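Local coordinates for uncharacterized protein (Exiguobacterium sibiricum, PDB 3B77) that is of unknown function but carries a bacterial pleckstrin homology domain and probably assembles into oligomers, at residues F92-G96 against K97-I101; K112-Y115 against K116-A120. All coordinates share one frame; numbering follows the deposited sequence.

How the interactions relate
Both interactions belong to the bacterial PH domain and are local, the first across a beta hairpin and the second along the helix that follows it in the chain; their centres lie about 14 Å apart. Interaction 1 is split between an inner face of rings and aliphatic groups and an outer face with E93 and H98. Interaction 2 is more buried: its leucines pack on the sheet, while K116 and Y115 meet a second subunit. Antiparallel strand pairing in 92-101 thus gives way to i to i+4 bonding in 112-120. The two touch directly, F92 CD1 lying 3.7 Å from L118 CD1, where the sheet meets the helix.

Interaction 1: residues F92-G96 against K97-I101; sequences FEIGG and KHYSI
F92 and Y99 form an antiparallel hydrogen-bonded pair, F92 N giving to Y99 O at 3.0 Å and Y99 N to F92 O at 2.7 Å, and I94 pairs likewise with K97, with the short strand axes at 140°. On the inner face, the F92 ring has CG set between its backbone N and carbonyl carbon (chi1 56°), which carries it across to Y99; Y99 CB sits over one ring face, 3.6 Å from F92 CZ. The two rings are nearly parallel but barely overlap, their centroids 5.5 Å apart. I94 CG2 lies against Y99 CD1 at 3.6 Å. This beta hairpin, with a two-residue type II' turn through G95 and G96, joins the last two strands of the PH domain, and L48 of strand 47-52 packs against F92, I94 and Y99. On the other face, E93 and H98 point the same way side by side, with E93 CG over the imidazole face, 4.1 Å from its centroid, and the carboxylate turned 43° from the ring. E93 OE2 comes within 2.9 Å of H98 NE2, but at an angle too poor for a hydrogen bond. An alanine at E93 is likely to leave that imidazole face without its cover and the ring freer to turn. On the F92 face, the K97 side chain ends away from 92-96, and NZ bonds to Y66 OH and, weakly, to Y99 OH.

Interaction 2: residues K112-Y115 against K116-A120; sequences KDLY and KALLA
K116 N donates to K112 O at 3.2 Å, the first of four i to i+4 bonds that pass from 112-115 to 116-119. They lie in the first turns of the long alpha helix 108-146, which follow the last strand as the C-terminal helix does in PH domains, and pack on strands 73-79 and 87-94. The side chain of K116 runs back extended along the helix, its CG 3.5 Å from K112 O, and brings NZ into a loose group of charges: 4.7 Å from K112 NZ and 4.8 Å from D113 OD1. D113 holds K112 NZ in a salt bridge on the syn side of OD1, which would probably soften the repulsion between the two ammonium groups. In the second subunit, V22 O and E25 OE1 make weak contacts with K116 NZ, and L63 packs against Y115. A117 follows, its N bonded to D113 O and its methyl resting near L114 O. L118 N gives an almost straight bond to L114 O (178°), and L118 CD1 reaches L114 CG in an oblique crossing. L119 N bonds to Y115 O. With its CG anti to the backbone N (chi1 172°), Y115 carries its ring to the side where L119 lies. The methyl L119 CD2 sits over one face of the phenol ring, displaced toward its rim, 3.6 Å from Y115 CZ.

Interaction 1: residues F92-G96 against K97-I101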
loop_
_atom_site.group_PDB
_atom_site.type_symbol
_atom_site.label_atom_id
_atom_site.label_comp_id
_atom_site.label_asym_id
_atom_site.label_seq_id
_atom_site.Cartn_x
_atom_site.Cartn_y
_atom_site.Cartn_z
ATOM N N PHE A 92 51.832 -15.052 0.901
ATOM C CA PHE A 92 50.444 -15.143 1.343
ATOM C C PHE A 92 49.996 -13.793 1.858
ATOM O O PHE A 92 50.786 -12.858 1.980
ATOM C CB PHE A 92 50.236 -16.209 2.422
ATOM C CG PHE A 92 51.093 -16.022 3.625
ATOM C CD1 PHE A 92 52.368 -16.568 3.676
ATOM C CD2 PHE A 92 50.626 -15.302 4.717
ATOM C CE1 PHE A 92 53.147 -16.387 4.782
ATOM C CE2 PHE A 92 51.388 -15.121 5.830
ATOM C CZ PHE A 92 52.649 -15.649 5.873
ATOM N N GLU A 93 48.701 -13.710 2.120
ATOM C CA GLU A 93 48.091 -12.540 2.690
ATOM C C GLU A 93 47.351 -12.990 3.926
ATOM O O GLU A 93 46.588 -13.957 3.893
ATOM C CB GLU A 93 47.137 -11.894 1.689
ATOM C CG GLU A 93 47.848 -11.392 0.412
ATOM C CD GLU A 93 46.935 -10.679 -0.570
ATOM O OE1 GLU A 93 45.746 -10.420 -0.235
ATOM O OE2 GLU A 93 47.438 -10.378 -1.684
ATOM N N ILE A 94 47.603 -12.296 5.025
ATOM C CA ILE A 94 46.995 -12.620 6.315
ATOM C C ILE A 94 46.261 -11.363 6.777
ATOM O O ILE A 94 46.860 -10.291 6.926
ATOM C CB ILE A 94 48.047 -13.150 7.302
ATOM C CG1 ILE A 94 47.380 -13.538 8.605
ATOM C CG2 ILE A 94 49.182 -12.144 7.515
ATOM C CD1 ILE A 94 48.261 -14.402 9.452
ATOM N N GLY A 95 44.949 -11.493 6.981
ATOM C CA GLY A 95 44.095 -10.307 7.040
ATOM C C GLY A 95 44.233 -9.835 5.608
ATOM O O GLY A 95 44.036 -10.635 4.687
ATOM N N GLY A 96 44.626 -8.585 5.392
ATOM C CA GLY A 96 44.892 -8.106 4.036
ATOM C C GLY A 96 46.354 -7.837 3.789
ATOM O O GLY A 96 46.725 -7.379 2.704
ATOM N N LYS A 97 47.186 -8.108 4.795
ATOM C CA LYS A 97 48.616 -7.803 4.728
ATOM C C LYS A 97 49.404 -8.835 3.889
ATOM O O LYS A 97 49.256 -10.045 4.079
ATOM C CB LYS A 97 49.199 -7.701 6.148
ATOM C CG LYS A 97 50.608 -7.052 6.235
ATOM C CD LYS A 97 51.033 -6.866 7.693
ATOM C CE LYS A 97 52.451 -6.359 7.853
ATOM N NZ LYS A 97 52.810 -6.357 9.307
ATOM N N HIS A 98 50.235 -8.324 2.982
ATOM C CA HIS A 98 51.066 -9.131 2.099
ATOM C C HIS A 98 52.323 -9.629 2.791
ATOM O O HIS A 98 53.026 -8.857 3.428
ATOM C CB HIS A 98 51.463 -8.297 0.874
ATOM C CG HIS A 98 50.316 -8.003 -0.039
ATOM N ND1 HIS A 98 49.237 -7.234 0.350
ATOM C CD2 HIS A 98 50.058 -8.399 -1.308
ATOM C CE1 HIS A 98 48.366 -7.165 -0.642
ATOM N NE2 HIS A 98 48.839 -7.865 -1.660
ATOM N N TYR A 99 52.587 -10.924 2.670
ATOM C CA TYR A 99 53.784 -11.520 3.218
ATOM C C TYR A 99 54.507 -12.240 2.130
ATOM O O TYR A 99 53.931 -13.038 1.421
ATOM C CB TYR A 99 53.475 -12.482 4.366
ATOM C CG TYR A 99 53.466 -11.779 5.689
ATOM C CD1 TYR A 99 52.349 -11.073 6.123
ATOM C CD2 TYR A 99 54.590 -11.769 6.492
ATOM C CE1 TYR A 99 52.348 -10.394 7.346
ATOM C CE2 TYR A 99 54.603 -11.089 7.715
ATOM C CZ TYR A 99 53.483 -10.404 8.136
ATOM O OH TYR A 99 53.522 -9.726 9.332
ATOM N N SER A 100 55.781 -11.906 1.990
ATOM C CA SER A 100 56.663 -12.551 1.061
ATOM C C SER A 100 57.902 -12.883 1.866
ATOM O O SER A 100 58.560 -11.986 2.364
ATOM C CB SER A 100 57.002 -11.602 -0.073
ATOM O OG SER A 100 58.033 -12.154 -0.872
ATOM N N ILE A 101 58.211 -14.166 2.008
ATOM C CA ILE A 101 59.345 -14.596 2.825
ATOM C C ILE A 101 60.321 -15.408 1.990
ATOM O O ILE A 101 59.932 -16.408 1.392
ATOM C CB ILE A 101 58.868 -15.431 4.041
ATOM C CG1 ILE A 101 57.778 -14.670 4.826
ATOM C CG2 ILE A 101 60.046 -15.777 4.943
ATOM C CD1 ILE A 101 57.097 -15.495 5.898
#

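Interaction 2: residues K112-Y115 against K116-A120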
loop_
_atom_site.group_PDB
_atom_site.type_symbol
_atom_site.label_atom_id
_atom_site.label_comp_id
_atom_site.label_asym_id
_atom_site.label_seq_id
_atom_site.Cartn_x
_atom_site.Cartn_y
_atom_site.Cartn_z
ATOM N N LYS A 112 58.267 -26.183 1.453
ATOM C CA LYS A 112 57.197 -26.776 0.674
ATOM C C LYS A 112 56.148 -27.333 1.626
ATOM O O LYS A 112 54.986 -27.339 1.288
ATOM C CB LYS A 112 57.696 -27.884 -0.288
ATOM C CG LYS A 112 57.464 -29.336 0.239
ATOM C CD LYS A 112 58.025 -30.427 -0.681
ATOM C CE LYS A 112 57.627 -31.854 -0.187
ATOM N NZ LYS A 112 57.840 -32.092 1.294
ATOM N N ASP A 113 56.540 -27.822 2.796
ATOM C CA ASP A 113 55.549 -28.301 3.760
ATOM C C ASP A 113 54.712 -27.153 4.336
ATOM O O ASP A 113 53.545 -27.332 4.633
ATOM C CB ASP A 113 56.201 -29.095 4.908
ATOM C CG ASP A 113 56.792 -30.434 4.455
ATOM O OD1 ASP A 113 56.468 -30.899 3.316
ATOM O OD2 ASP A 113 57.567 -31.021 5.273
ATOM N N LEU A 114 55.324 -25.992 4.526
ATOM C CA LEU A 114 54.596 -24.830 4.997
ATOM C C LEU A 114 53.597 -24.367 3.925
ATOM O O LEU A 114 52.445 -24.053 4.216
ATOM C CB LEU A 114 55.562 -23.699 5.335
ATOM C CG LEU A 114 54.968 -22.411 5.932
ATOM C CD1 LEU A 114 54.257 -22.686 7.237
ATOM C CD2 LEU A 114 56.056 -21.388 6.128
ATOM N N TYR A 115 54.056 -24.334 2.686
ATOM C CA TYR A 115 53.215 -23.996 1.559
ATOM C C TYR A 115 51.950 -24.834 1.613
ATOM O O TYR A 115 50.857 -24.285 1.564
ATOM C CB TYR A 115 53.959 -24.241 0.249
ATOM C CG TYR A 115 53.117 -24.098 -0.987
ATOM C CD1 TYR A 115 52.558 -22.877 -1.328
ATOM C CD2 TYR A 115 52.898 -25.181 -1.834
ATOM C CE1 TYR A 115 51.810 -22.729 -2.478
ATOM C CE2 TYR A 115 52.136 -25.050 -2.991
ATOM C CZ TYR A 115 51.588 -23.824 -3.317
ATOM O OH TYR A 115 50.820 -23.686 -4.465
ATOM N N LYS A 116 52.098 -26.150 1.759
ATOM C CA LYS A 116 50.937 -27.035 1.817
ATOM C C LYS A 116 50.029 -26.706 2.979
ATOM O O LYS A 116 48.831 -26.633 2.798
ATOM C CB LYS A 116 51.351 -28.507 1.891
ATOM C CG LYS A 116 52.056 -29.080 0.639
ATOM C CD LYS A 116 52.289 -30.597 0.845
ATOM C CE LYS A 116 53.258 -31.241 -0.122
ATOM N NZ LYS A 116 53.347 -32.752 0.107
ATOM N N ALA A 117 50.606 -26.511 4.161
ATOM C CA ALA A 117 49.843 -26.202 5.397
ATOM C C ALA A 117 48.990 -24.946 5.254
ATOM O O ALA A 117 47.785 -24.973 5.508
ATOM C CB ALA A 117 50.795 -26.049 6.614
ATOM N N LEU A 118 49.627 -23.855 4.832
ATOM C CA LEU A 118 48.947 -22.570 4.641
ATOM C C LEU A 118 47.814 -22.656 3.606
ATOM O O LEU A 118 46.717 -22.102 3.800
ATOM C CB LEU A 118 49.963 -21.503 4.239
ATOM C CG LEU A 118 50.950 -21.109 5.342
ATOM C CD1 LEU A 118 51.906 -20.005 4.854
ATOM C CD2 LEU A 118 50.164 -20.675 6.604
ATOM N N LEU A 119 48.075 -23.384 2.528
ATOM C CA LEU A 119 47.103 -23.632 1.453
ATOM C C LEU A 119 45.846 -24.341 2.027
ATOM O O LEU A 119 44.711 -24.001 1.717
ATOM C CB LEU A 119 47.806 -24.498 0.403
ATOM C CG LEU A 119 47.661 -24.430 -1.111
ATOM C CD1 LEU A 119 47.799 -23.024 -1.689
ATOM C CD2 LEU A 119 48.765 -25.349 -1.696
ATOM N N ALA A 120 46.074 -25.311 2.897
ATOM C CA ALA A 120 45.016 -26.060 3.540
ATOM C C ALA A 120 44.241 -25.178 4.518
ATOM O O ALA A 120 43.012 -25.248 4.587
ATOM C CB ALA A 120 45.618 -27.254 4.256
#